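Xylosidase (Xanthomonas axonopodis pv. citri, PDB 6XN2) probably hydrolyses beta-1,4-linked xylo-oligosaccharides to release xylose, as a family 43 glycoside hydrolase with a five-bladed beta-propeller fold. Local coordinates at residues R90-H93 and V98-L101; H195-A200 and Q206-D211; P259-H264 and Y268-S273; D324-G329 and Y354-D359. All blocks are in the same frame, centred on the assembly; numbering follows the deposited sequence.

From the N terminus, contact 1 (90-93 with 98-101) closes a beta hairpin, joining the last two strands of an antiparallel four-stranded sheet. Contact 2 (195-200 with 206-211) comes next, about 40 Å away between centres and on the opposite side of the chain's centre; it bends a surface excursion back on itself before strand 218-221. Contact 3 (259-264 with 268-273) closes a buried hairpin, pairing the edge strand of the eight-stranded mixed sheet with its neighbour. Contact 4 (324-329 with 354-359) closes the longest loop of the four, spanning strand 336-342, and brings the C-terminal region up to the turn after strand 317-324. All four follow in series, with neither nesting nor crossing, and none touches another.

Contact 1. Residues R90-H93 and V98-L101; sequences RMAH and VEDL
Arg-90 and Glu-99 form an antiparallel hydrogen-bonded pair, their CA atoms 5.1 Å apart, with each backbone N bonded to the other's O. The same two residues meet again through their side chains on one face of the sheet. Arg-90 grips the carboxylate side-on in a salt bridge: NE reaches Glu-99 OE1 at 2.9 Å and NH2 reaches Glu-99 OE2 at 2.8 Å. Both oxygens lie near the guanidinium plane, yet the two flat groups are turned 49° apart, and NE meets OE1 from above the carboxylate plane. The bend at chi3 of Arg-90 (63°) turns NE and NH2 to the carboxylate. Leu-101 lays its two methyls over one guanidinium face, CD2 lying 3.6 Å from Arg-90 NH2. A water extends the polar network, accepting from Ala-92 N and donating to Glu-99 OE1. Away from the salt bridge, Met-91 CG packs on Val-98 CG2 at 3.7 Å. The contact closes the hairpin of strands 85-91 and 99-106 at the protein surface. Strand 59-67 flanks the first of these, with Tyr-61 OH taking a bond from Arg-90 NH1, while Val-98 rests on Leu-42 and Val-43.

Contact 2. Residues H195-A200 and Q206-D211; sequences HYRDNA and QEPVGD
Arg-197 reaches across to Gln-206 from the mouth of a tight two-residue beta hairpin, whose type I' turn runs from Arg-197 to Ala-200. Backbone bonds in both directions between those two residues close the turn. The firm part of the contact is the arginine's end. NH2 donates to Gln-206 O over 2.8 Å, with 159° at the hydrogen, and approaches nearly along the C=O axis; the oxygen sits at the guanidinium edge. The bend at chi2 (-65°) folds the arginine chain back past its own strand and brings the guanidinium there. The fold-back also carries NH1 to Tyr-196 O, 3.0 Å away, which it meets from above the carbonyl plane. NH1 has a further acceptor in Gln-194 O, and the three carbonyls, of Gln-206, Tyr-196 and Gln-194, together hold the guanidinium in its rotation. Pro-208 CD lies beside it, 4.0 Å from Arg-197 NH2.

The other half is looser. His-195 and Gln-206 run side by side in the same direction, with ring and amide planes 74° apart, and simply lie alongside each other at van der Waals range; Gln-206 itself is exposed to solvent. Beyond Pro-208 the second segment leaves the hairpin. The turn has its own fastening on the far side, where Asn-199 OD1 bonds to Tyr-167 OH and Ser-233 OG, and Tyr-196 stacks on Tyr-167. On the loose side the closest approach is from His-195 NE2 to Gln-206 OE1, at 3.8 Å.

Contact 3. Residues P259-H264 and Y268-S273; sequences PWVHQH and YYLSYS
Tyr-269 and His-262 form an antiparallel hydrogen-bonded pair, and their side chains share a face. Tyr-269 CB sits over one face of the His-262 ring, a CH-pi contact 3.7 Å from the ring centroid. With CG anti to the carbonyl carbon (chi1 -70°), the ring runs out past the histidine, CG 3.6 Å from His-262 NE2. CD1 stays 3.8 Å from the same His-262 NE2, and CD2 near His-262 CE1. The two rings are near parallel, 13° apart, but slid so far that they barely overlap. Further out the partner is His-264, whose carbonyl O lies at the tyrosine's edge, 3.4 Å from CE1, while CZ nears its CD2. The hydroxyl ends at the edge of the His-264 ring and makes its hydrogen bond to Gly-348 O. His-262 NE2 bonds to His-344 NE2, and His-344 stacks on His-264.

A water on this same face is held by three partners, His-262 ND1, Tyr-269 O and Ser-271 OG, and so bridges the strands beside their backbone bonds. Ser-271 OG is also bonded to His-309 NE2. On the other face, Val-261 CG2 packs against Leu-270 CD1 at 3.7 Å. Gln-263 runs alongside Tyr-268 with amide and ring planes only 4° apart; their polar ends go elsewhere, Gln-263 OE1 to Asp-177 N and Tyr-268 OH to Asp-176 OD2.

Trp-260 NE1 bonds to Ile-311 O, and this side chain comes within about 5 Å of the calcium ion. The arrangement is a buried antiparallel beta hairpin, of the kind that builds the blades of the GH43 five-bladed beta-propeller.

Contact 4. Residues D324-G329 and Y354-D359; sequences DSVLSG and YPYGED
Tyr-356 reaches Asp-324 across backbones that stay far apart, Asp-324 CA and Pro-355 CA being 9.1 Å from each other, and one hydroxyl-to-carboxylate bond carries nearly the whole contact. Its OH donates to Asp-324 OD2 over 2.7 Å, coming to the anti side of the oxygen and 32° out of the carboxylate plane. The two side chains extend toward one another with their planes only 16° apart, and OD2 lies at the edge of the tyrosine ring. Asp-324 CB is also close, 3.2 Å from Tyr-356 OH.

Both polar ends have further partners. Asp-324 OD2 forms a salt bridge with Lys-338 NZ, and Tyr-356 OH accepts from Val-303 N. The buried carboxylate is thus met by a lysine as well as a phenol, which would be expected to favour its charged form. With chi1 at 67°, Asp-324 CG stands between backbone N and carbonyl carbon, and OD1 can turn back onto its own chain: it accepts a nearly straight bond from Val-326 N at 3.1 Å, the nitrogen coming from above the carboxylate plane.

Val-326 adds the apolar part, running antiparallel to the tyrosine with CG2 4.0 Å from Tyr-356 CE1. Pro-355 CB covers part of one ring face of its neighbour Tyr-356. Helix 29-36 packs here too, with Ala-34 against Val-326 and Leu-33 against Tyr-356, so the N-terminal helix and the C-terminal region meet at the end of strand 317-324. On the aspartate side the local motif is an Asx turn, followed directly by a type I beta turn from Val-326 to Gly-329.

Contact 1. Residues R90-H93 and V98-L101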
loop_
_atom_site.group_PDB
_atom_site.type_symbol
_atom_site.label_atom_id
_atom_site.label_comp_id
_atom_site.label_asym_id
_atom_site.label_seq_id
_atom_site.Cartn_x
_atom_site.Cartn_y
_atom_site.Cartn_z
ATOM N N ARG A 90 -3.055 -13.454 -10.122
ATOM C CA ARG A 90 -3.404 -12.902 -11.423
ATOM C C ARG A 90 -4.885 -13.061 -11.767
ATOM O O ARG A 90 -5.499 -14.088 -11.473
ATOM C CB ARG A 90 -2.547 -13.550 -12.520
ATOM C CG ARG A 90 -2.873 -13.075 -13.939
ATOM C CD ARG A 90 -1.908 -13.667 -14.959
ATOM N NE ARG A 90 -2.013 -15.123 -14.999
ATOM C CZ ARG A 90 -1.030 -15.938 -15.370
ATOM N NH1 ARG A 90 0.148 -15.443 -15.731
ATOM N NH2 ARG A 90 -1.229 -17.249 -15.376
ATOM N N MET A 91 -5.447 -12.030 -12.389
ATOM C CA MET A 91 -6.714 -12.154 -13.099
ATOM C C MET A 91 -6.420 -11.962 -14.576
ATOM O O MET A 91 -6.007 -10.879 -14.989
ATOM C CB MET A 91 -7.739 -11.132 -12.612
ATOM C CG MET A 91 -8.262 -11.417 -11.219
ATOM S SD MET A 91 -9.413 -10.148 -10.662
ATOM C CE MET A 91 -10.747 -10.360 -11.836
ATOM N N ALA A 92 -6.613 -13.016 -15.363
ATOM C CA ALA A 92 -6.270 -12.986 -16.782
ATOM C C ALA A 92 -7.093 -11.949 -17.543
ATOM O O ALA A 92 -6.614 -11.357 -18.508
ATOM C CB ALA A 92 -6.456 -14.360 -17.402
ATOM N N HIS A 93 -8.327 -11.735 -17.098
ATOM C CA HIS A 93 -9.220 -10.760 -17.716
ATOM C C HIS A 93 -10.233 -10.299 -16.667
ATOM O O HIS A 93 -10.300 -10.882 -15.581
ATOM C CB HIS A 93 -9.919 -11.366 -18.939
ATOM C CG HIS A 93 -10.595 -12.669 -18.658
ATOM N ND1 HIS A 93 -10.062 -13.881 -19.040
ATOM C CD2 HIS A 93 -11.749 -12.951 -18.009
ATOM C CE1 HIS A 93 -10.867 -14.855 -18.651
ATOM N NE2 HIS A 93 -11.898 -14.318 -18.022
ATOM N N VAL A 98 -9.344 -15.829 -9.753
ATOM C CA VAL A 98 -8.010 -15.410 -9.330
ATOM C C VAL A 98 -7.052 -16.591 -9.225
ATOM O O VAL A 98 -7.342 -17.572 -8.539
ATOM C CB VAL A 98 -8.059 -14.690 -7.975
ATOM C CG1 VAL A 98 -6.651 -14.463 -7.442
ATOM C CG2 VAL A 98 -8.807 -13.380 -8.108
ATOM N N GLU A 99 -5.913 -16.494 -9.905
ATOM C CA GLU A 99 -4.910 -17.556 -9.881
ATOM C C GLU A 99 -3.830 -17.257 -8.856
ATOM O O GLU A 99 -3.337 -16.137 -8.783
ATOM C CB GLU A 99 -4.246 -17.731 -11.249
ATOM C CG GLU A 99 -5.141 -17.476 -12.446
ATOM C CD GLU A 99 -4.349 -17.355 -13.741
ATOM O OE1 GLU A 99 -4.568 -16.366 -14.473
ATOM O OE2 GLU A 99 -3.512 -18.243 -14.024
ATOM N N ASP A 100 -3.389 -18.271 -8.141
ATOM C CA ASP A 100 -2.292 -18.153 -7.219
ATOM C C ASP A 100 -1.103 -18.661 -8.009
ATOM O O ASP A 100 -0.967 -19.822 -8.227
ATOM C CB ASP A 100 -2.496 -19.031 -5.999
ATOM C CG ASP A 100 -1.380 -18.908 -4.982
ATOM O OD1 ASP A 100 -0.354 -18.324 -5.273
ATOM O OD2 ASP A 100 -1.551 -19.392 -3.884
ATOM N N LEU A 101 -0.233 -17.770 -8.412
ATOM C CA LEU A 101 0.910 -18.135 -9.240
ATOM C C LEU A 101 2.064 -18.663 -8.390
ATOM O O LEU A 101 3.143 -18.955 -8.904
ATOM C CB LEU A 101 1.364 -16.945 -10.087
ATOM C CG LEU A 101 0.314 -16.482 -11.102
ATOM C CD1 LEU A 101 0.844 -15.369 -11.989
ATOM C CD2 LEU A 101 -0.150 -17.657 -11.937
HETATM O O HOH W 1 -7.273 -15.527 -14.180
#

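Contact 2. Residues H195-A200 and Q206-D211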
loop_
_atom_site.group_PDB
_atom_site.type_symbol
_atom_site.label_atom_id
_atom_site.label_comp_id
_atom_site.label_asym_id
_atom_site.label_seq_id
_atom_site.Cartn_x
_atom_site.Cartn_y
_atom_site.Cartn_z
ATOM N N HIS A 195 10.781 8.042 13.256
ATOM C CA HIS A 195 12.175 8.140 13.687
ATOM C C HIS A 195 13.096 8.798 12.663
ATOM O O HIS A 195 14.316 8.819 12.850
ATOM C CB HIS A 195 12.717 6.759 14.033
ATOM C CG HIS A 195 12.169 6.213 15.311
ATOM N ND1 HIS A 195 11.335 5.117 15.359
ATOM C CD2 HIS A 195 12.319 6.628 16.592
ATOM C CE1 HIS A 195 11.003 4.874 16.614
ATOM N NE2 HIS A 195 11.583 5.779 17.382
ATOM N N TYR A 196 12.545 9.324 11.600
ATOM C CA TYR A 196 13.340 9.936 10.569
ATOM C C TYR A 196 12.961 11.364 10.236
ATOM O O TYR A 196 11.845 11.689 10.272
ATOM C CB TYR A 196 13.225 9.121 9.292
ATOM C CG TYR A 196 13.698 7.715 9.404
ATOM C CD1 TYR A 196 12.908 6.734 9.920
ATOM C CD2 TYR A 196 14.941 7.372 8.969
ATOM C CE1 TYR A 196 13.361 5.455 10.026
ATOM C CE2 TYR A 196 15.385 6.116 9.061
ATOM C CZ TYR A 196 14.601 5.156 9.599
ATOM O OH TYR A 196 15.085 3.917 9.677
ATOM N N ARG A 197 13.950 12.191 9.945
ATOM C CA ARG A 197 13.768 13.540 9.467
ATOM C C ARG A 197 14.826 13.719 8.403
ATOM O O ARG A 197 15.913 13.367 8.625
ATOM C CB ARG A 197 13.932 14.583 10.537
ATOM C CG ARG A 197 12.983 14.479 11.685
ATOM C CD ARG A 197 11.577 14.716 11.285
ATOM N NE ARG A 197 10.720 14.877 12.431
ATOM C CZ ARG A 197 10.194 13.885 13.095
ATOM N NH1 ARG A 197 10.422 12.664 12.726
ATOM N NH2 ARG A 197 9.449 14.126 14.127
ATOM N N ASP A 198 14.447 14.244 7.273
ATOM C CA ASP A 198 15.329 14.474 6.174
ATOM C C ASP A 198 16.152 13.250 5.830
ATOM O O ASP A 198 17.336 13.408 5.729
ATOM C CB ASP A 198 16.232 15.697 6.441
ATOM C CG ASP A 198 15.448 16.972 6.735
ATOM O OD1 ASP A 198 14.509 17.283 6.023
ATOM O OD2 ASP A 198 15.781 17.669 7.688
ATOM N N ASN A 199 15.537 12.082 5.814
ATOM C CA ASN A 199 16.135 10.795 5.502
ATOM C C ASN A 199 17.141 10.273 6.458
ATOM O O ASN A 199 17.838 9.377 6.152
ATOM C CB ASN A 199 16.716 10.732 4.105
ATOM C CG ASN A 199 15.759 11.147 3.089
ATOM O OD1 ASN A 199 14.649 10.707 3.088
ATOM N ND2 ASN A 199 16.176 12.031 2.228
ATOM N N ALA A 200 17.198 10.835 7.629
ATOM C CA ALA A 200 18.158 10.375 8.626
ATOM C C ALA A 200 17.478 9.917 9.906
ATOM O O ALA A 200 16.583 10.591 10.432
ATOM C CB ALA A 200 19.164 11.470 8.927
ATOM N N GLN A 206 10.657 11.418 17.348
ATOM C CA GLN A 206 9.366 10.818 17.614
ATOM C C GLN A 206 8.307 11.418 16.741
ATOM O O GLN A 206 8.557 12.354 16.061
ATOM C CB GLN A 206 8.981 10.936 19.072
ATOM C CG GLN A 206 10.000 10.367 20.013
ATOM C CD GLN A 206 10.155 8.868 19.947
ATOM O OE1 GLN A 206 9.357 8.171 19.368
ATOM N NE2 GLN A 206 11.213 8.375 20.541
ATOM N N GLU A 207 7.121 10.838 16.764
ATOM C CA GLU A 207 6.002 11.311 15.993
ATOM C C GLU A 207 5.631 12.669 16.490
ATOM O O GLU A 207 5.585 12.883 17.645
ATOM C CB GLU A 207 4.814 10.390 16.208
ATOM C CG GLU A 207 3.650 10.629 15.309
ATOM C CD GLU A 207 2.445 9.783 15.639
ATOM O OE1 GLU A 207 2.581 8.608 15.886
ATOM O OE2 GLU A 207 1.363 10.327 15.636
ATOM N N PRO A 208 5.322 13.586 15.595
ATOM C CA PRO A 208 4.937 14.919 16.009
ATOM C C PRO A 208 3.562 14.952 16.671
ATOM O O PRO A 208 2.765 14.098 16.428
ATOM C CB PRO A 208 4.914 15.688 14.709
ATOM C CG PRO A 208 4.820 14.680 13.660
ATOM C CD PRO A 208 5.477 13.478 14.148
ATOM N N VAL A 209 3.305 15.957 17.483
ATOM C CA VAL A 209 2.037 16.075 18.172
ATOM C C VAL A 209 1.418 17.435 18.067
ATOM O O VAL A 209 2.062 18.372 17.711
ATOM C CB VAL A 209 2.181 15.783 19.683
ATOM C CG1 VAL A 209 2.618 14.365 19.918
ATOM C CG2 VAL A 209 3.153 16.730 20.325
ATOM N N GLY A 210 0.125 17.497 18.345
ATOM C CA GLY A 210 -0.575 18.765 18.400
ATOM C C GLY A 210 -0.589 19.510 17.086
ATOM O O GLY A 210 -0.974 18.946 16.061
ATOM N N ASP A 211 -0.166 20.765 17.120
ATOM C CA ASP A 211 -0.137 21.653 15.979
ATOM C C ASP A 211 1.009 21.482 15.026
ATOM O O ASP A 211 1.057 22.108 14.038
ATOM C CB ASP A 211 -0.259 23.113 16.387
ATOM C CG ASP A 211 0.910 23.614 17.168
ATOM O OD1 ASP A 211 1.507 22.865 17.873
ATOM O OD2 ASP A 211 1.200 24.784 17.071
#

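Contact 3. Residues P259-H264 and Y268-S273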
loop_
_atom_site.group_PDB
_atom_site.type_symbol
_atom_site.label_atom_id
_atom_site.label_comp_id
_atom_site.label_asym_id
_atom_site.label_seq_id
_atom_site.Cartn_x
_atom_site.Cartn_y
_atom_site.Cartn_z
ATOM N N PRO A 259 0.965 4.390 1.340
ATOM C CA PRO A 259 0.624 5.318 0.284
ATOM C C PRO A 259 0.431 4.646 -1.056
ATOM O O PRO A 259 0.960 3.641 -1.308
ATOM C CB PRO A 259 1.840 6.221 0.206
ATOM C CG PRO A 259 2.935 5.422 0.701
ATOM C CD PRO A 259 2.376 4.466 1.692
ATOM N N TRP A 260 -0.384 5.236 -1.888
ATOM C CA TRP A 260 -0.582 4.751 -3.248
ATOM C C TRP A 260 -0.875 5.959 -4.099
ATOM O O TRP A 260 -1.568 6.871 -3.653
ATOM C CB TRP A 260 -1.727 3.733 -3.328
ATOM C CG TRP A 260 -1.970 3.184 -4.725
ATOM C CD1 TRP A 260 -2.790 3.715 -5.685
ATOM C CD2 TRP A 260 -1.385 2.004 -5.306
ATOM N NE1 TRP A 260 -2.751 2.940 -6.821
ATOM C CE2 TRP A 260 -1.897 1.886 -6.618
ATOM C CE3 TRP A 260 -0.488 1.032 -4.844
ATOM C CZ2 TRP A 260 -1.540 0.837 -7.471
ATOM C CZ3 TRP A 260 -0.129 -0.003 -5.692
ATOM C CH2 TRP A 260 -0.658 -0.096 -6.992
ATOM N N VAL A 261 -0.335 5.984 -5.314
ATOM C CA VAL A 261 -0.605 7.098 -6.213
ATOM C C VAL A 261 -1.071 6.573 -7.560
ATOM O O VAL A 261 -0.482 5.647 -8.114
ATOM C CB VAL A 261 0.633 8.009 -6.402
ATOM C CG1 VAL A 261 0.333 9.138 -7.390
ATOM C CG2 VAL A 261 1.067 8.602 -5.063
ATOM N N HIS A 262 -2.149 7.147 -8.079
ATOM C CA HIS A 262 -2.556 6.838 -9.439
ATOM C C HIS A 262 -2.857 8.129 -10.203
ATOM O O HIS A 262 -3.131 9.182 -9.609
ATOM C CB HIS A 262 -3.759 5.874 -9.453
ATOM C CG HIS A 262 -5.072 6.514 -9.120
ATOM N ND1 HIS A 262 -5.558 6.600 -7.833
ATOM C CD2 HIS A 262 -6.017 7.068 -9.918
ATOM C CE1 HIS A 262 -6.738 7.196 -7.850
ATOM N NE2 HIS A 262 -7.037 7.495 -9.101
ATOM N N GLN A 263 -2.799 8.042 -11.517
ATOM C CA GLN A 263 -3.068 9.160 -12.365
ATOM C C GLN A 263 -4.429 9.046 -13.017
ATOM O O GLN A 263 -4.793 8.030 -13.492
ATOM C CB GLN A 263 -2.014 9.275 -13.463
ATOM C CG GLN A 263 -0.689 9.814 -13.019
ATOM C CD GLN A 263 0.282 9.992 -14.154
ATOM O OE1 GLN A 263 0.880 9.078 -14.584
ATOM N NE2 GLN A 263 0.417 11.195 -14.621
ATOM N N HIS A 264 -5.139 10.149 -13.048
ATOM C CA HIS A 264 -6.420 10.206 -13.661
ATOM C C HIS A 264 -6.756 11.628 -13.961
ATOM O O HIS A 264 -6.539 12.484 -13.148
ATOM C CB HIS A 264 -7.468 9.637 -12.738
ATOM C CG HIS A 264 -8.851 9.830 -13.228
ATOM N ND1 HIS A 264 -9.369 9.098 -14.259
ATOM C CD2 HIS A 264 -9.800 10.711 -12.875
ATOM C CE1 HIS A 264 -10.597 9.490 -14.492
ATOM N NE2 HIS A 264 -10.882 10.470 -13.667
ATOM N N TYR A 268 -2.712 13.864 -10.076
ATOM C CA TYR A 268 -2.186 12.760 -9.286
ATOM C C TYR A 268 -3.054 12.573 -8.057
ATOM O O TYR A 268 -3.386 13.543 -7.380
ATOM C CB TYR A 268 -0.735 13.020 -8.882
ATOM C CG TYR A 268 0.204 13.059 -10.067
ATOM C CD1 TYR A 268 0.438 14.242 -10.753
ATOM C CD2 TYR A 268 0.846 11.905 -10.506
ATOM C CE1 TYR A 268 1.290 14.277 -11.852
ATOM C CE2 TYR A 268 1.707 11.932 -11.597
ATOM C CZ TYR A 268 1.923 13.123 -12.262
ATOM O OH TYR A 268 2.772 13.146 -13.348
ATOM N N TYR A 269 -3.428 11.330 -7.784
ATOM C CA TYR A 269 -4.235 11.002 -6.619
ATOM C C TYR A 269 -3.387 10.240 -5.617
ATOM O O TYR A 269 -2.971 9.120 -5.894
ATOM C CB TYR A 269 -5.450 10.148 -7.007
ATOM C CG TYR A 269 -6.528 10.852 -7.800
ATOM C CD1 TYR A 269 -6.326 11.204 -9.130
ATOM C CD2 TYR A 269 -7.767 11.126 -7.232
ATOM C CE1 TYR A 269 -7.318 11.839 -9.863
ATOM C CE2 TYR A 269 -8.765 11.757 -7.956
ATOM C CZ TYR A 269 -8.536 12.112 -9.268
ATOM O OH TYR A 269 -9.525 12.742 -9.994
ATOM N N LEU A 270 -3.104 10.857 -4.477
ATOM C CA LEU A 270 -2.429 10.170 -3.384
ATOM C C LEU A 270 -3.470 9.624 -2.426
ATOM O O LEU A 270 -4.268 10.385 -1.896
ATOM C CB LEU A 270 -1.484 11.116 -2.636
ATOM C CG LEU A 270 -0.939 10.560 -1.322
ATOM C CD1 LEU A 270 0.015 9.412 -1.631
ATOM C CD2 LEU A 270 -0.245 11.647 -0.519
ATOM N N SER A 271 -3.472 8.313 -2.204
ATOM C CA SER A 271 -4.382 7.722 -1.228
ATOM C C SER A 271 -3.581 6.924 -0.202
ATOM O O SER A 271 -2.462 6.489 -0.480
ATOM C CB SER A 271 -5.449 6.855 -1.917
ATOM O OG SER A 271 -4.889 5.946 -2.860
ATOM N N TYR A 272 -4.133 6.799 0.989
ATOM C CA TYR A 272 -3.446 6.213 2.096
ATOM C C TYR A 272 -4.324 5.841 3.271
ATOM O O TYR A 272 -5.413 6.269 3.371
ATOM C CB TYR A 272 -2.475 7.262 2.631
ATOM C CG TYR A 272 -3.120 8.569 2.969
ATOM C CD1 TYR A 272 -3.633 8.803 4.218
ATOM C CD2 TYR A 272 -3.221 9.549 2.057
ATOM C CE1 TYR A 272 -4.227 9.969 4.535
ATOM C CE2 TYR A 272 -3.814 10.730 2.361
ATOM C CZ TYR A 272 -4.318 10.937 3.616
ATOM O OH TYR A 272 -4.900 12.100 3.920
ATOM N N SER A 273 -3.780 5.081 4.187
ATOM C CA SER A 273 -4.482 4.673 5.367
ATOM C C SER A 273 -4.275 5.690 6.473
ATOM O O SER A 273 -3.244 6.255 6.560
ATOM C CB SER A 273 -3.967 3.343 5.802
ATOM O OG SER A 273 -4.292 3.067 7.120
HETATM O O HOH W 2 -4.276 6.750 -5.339
#

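Contact 4. Residues D324-G329 and Y354-D359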
loop_
_atom_site.group_PDB
_atom_site.type_symbol
_atom_site.label_atom_id
_atom_site.label_comp_id
_atom_site.label_asym_id
_atom_site.label_seq_id
_atom_site.Cartn_x
_atom_site.Cartn_y
_atom_site.Cartn_z
ATOM N N ASP A 324 -9.632 -7.148 4.445
ATOM C CA ASP A 324 -10.160 -7.117 5.803
ATOM C C ASP A 324 -9.926 -8.453 6.491
ATOM O O ASP A 324 -9.288 -9.353 5.932
ATOM C CB ASP A 324 -11.649 -6.727 5.826
ATOM C CG ASP A 324 -12.579 -7.770 5.187
ATOM O OD1 ASP A 324 -12.247 -8.971 5.094
ATOM O OD2 ASP A 324 -13.694 -7.362 4.798
ATOM N N SER A 325 -10.451 -8.582 7.700
ATOM C CA SER A 325 -10.181 -9.756 8.515
ATOM C C SER A 325 -11.414 -10.631 8.715
ATOM O O SER A 325 -11.493 -11.372 9.691
ATOM C CB SER A 325 -9.625 -9.320 9.873
ATOM O OG SER A 325 -8.342 -8.736 9.734
ATOM N N VAL A 326 -12.371 -10.551 7.796
ATOM C CA VAL A 326 -13.630 -11.270 7.970
ATOM C C VAL A 326 -13.415 -12.776 7.847
ATOM O O VAL A 326 -13.906 -13.539 8.671
ATOM C CB VAL A 326 -14.700 -10.799 6.957
ATOM C CG1 VAL A 326 -15.907 -11.729 6.977
ATOM C CG2 VAL A 326 -15.127 -9.369 7.276
ATOM N N LEU A 327 -12.655 -13.188 6.838
ATOM C CA LEU A 327 -12.374 -14.603 6.593
ATOM C C LEU A 327 -11.810 -15.304 7.829
ATOM O O LEU A 327 -12.168 -16.444 8.128
ATOM C CB LEU A 327 -11.398 -14.749 5.422
ATOM C CG LEU A 327 -10.894 -16.148 5.067
ATOM C CD1 LEU A 327 -12.028 -17.073 4.632
ATOM C CD2 LEU A 327 -9.845 -16.047 3.968
ATOM N N SER A 328 -10.944 -14.602 8.554
ATOM C CA SER A 328 -10.292 -15.146 9.740
ATOM C C SER A 328 -11.143 -15.010 10.999
ATOM O O SER A 328 -10.703 -15.381 12.091
ATOM C CB SER A 328 -8.956 -14.448 9.967
ATOM O OG SER A 328 -9.164 -13.109 10.379
ATOM N N GLY A 329 -12.346 -14.460 10.852
ATOM C CA GLY A 329 -13.211 -14.215 11.995
ATOM C C GLY A 329 -12.840 -12.979 12.801
ATOM O O GLY A 329 -13.040 -12.938 14.017
ATOM N N TYR A 354 -18.119 1.735 0.837
ATOM C CA TYR A 354 -18.494 1.183 2.118
ATOM C C TYR A 354 -18.424 -0.309 1.944
ATOM O O TYR A 354 -19.241 -0.865 1.305
ATOM C CB TYR A 354 -19.880 1.687 2.510
ATOM C CG TYR A 354 -19.906 3.158 2.824
ATOM C CD1 TYR A 354 -20.099 4.070 1.857
ATOM C CD2 TYR A 354 -19.677 3.619 4.082
ATOM C CE1 TYR A 354 -20.085 5.411 2.129
ATOM C CE2 TYR A 354 -19.667 4.957 4.360
ATOM C CZ TYR A 354 -19.870 5.842 3.370
ATOM O OH TYR A 354 -19.875 7.169 3.608
ATOM N N PRO A 355 -17.449 -0.943 2.568
ATOM C CA PRO A 355 -17.130 -2.357 2.334
ATOM C C PRO A 355 -18.181 -3.342 2.855
ATOM O O PRO A 355 -18.128 -4.507 2.479
ATOM C CB PRO A 355 -15.800 -2.545 3.075
ATOM C CG PRO A 355 -15.771 -1.464 4.103
ATOM C CD PRO A 355 -16.492 -0.301 3.489
ATOM N N TYR A 356 -19.101 -2.894 3.706
ATOM C CA TYR A 356 -20.164 -3.767 4.201
ATOM C C TYR A 356 -21.515 -3.111 3.965
ATOM O O TYR A 356 -22.506 -3.492 4.572
ATOM C CB TYR A 356 -19.944 -4.093 5.688
ATOM C CG TYR A 356 -18.498 -4.443 5.927
ATOM C CD1 TYR A 356 -17.983 -5.663 5.497
ATOM C CD2 TYR A 356 -17.630 -3.532 6.518
ATOM C CE1 TYR A 356 -16.650 -5.977 5.673
ATOM C CE2 TYR A 356 -16.291 -3.837 6.691
ATOM C CZ TYR A 356 -15.810 -5.057 6.270
ATOM O OH TYR A 356 -14.479 -5.362 6.439
ATOM N N GLY A 357 -21.548 -2.153 3.042
ATOM C CA GLY A 357 -22.745 -1.372 2.782
ATOM C C GLY A 357 -22.738 -0.073 3.572
ATOM O O GLY A 357 -22.162 0.008 4.666
ATOM N N GLU A 358 -23.372 0.960 3.027
ATOM C CA GLU A 358 -23.371 2.250 3.706
ATOM C C GLU A 358 -24.231 2.195 4.969
ATOM O O GLU A 358 -23.999 2.945 5.913
ATOM C CB GLU A 358 -23.855 3.365 2.773
ATOM C CG GLU A 358 -23.917 4.729 3.459
ATOM C CD GLU A 358 -24.112 5.884 2.492
ATOM O OE1 GLU A 358 -23.957 5.676 1.268
ATOM O OE2 GLU A 358 -24.413 7.001 2.960
ATOM N N ASP A 359 -25.203 1.289 4.992
ATOM C CA ASP A 359 -26.112 1.173 6.132
ATOM C C ASP A 359 -25.516 0.358 7.275
ATOM O O ASP A 359 -26.116 0.245 8.341
ATOM C CB ASP A 359 -27.440 0.546 5.704
ATOM C CG ASP A 359 -28.258 1.460 4.808
ATOM O OD1 ASP A 359 -27.945 2.670 4.740
ATOM O OD2 ASP A 359 -29.219 0.968 4.177
#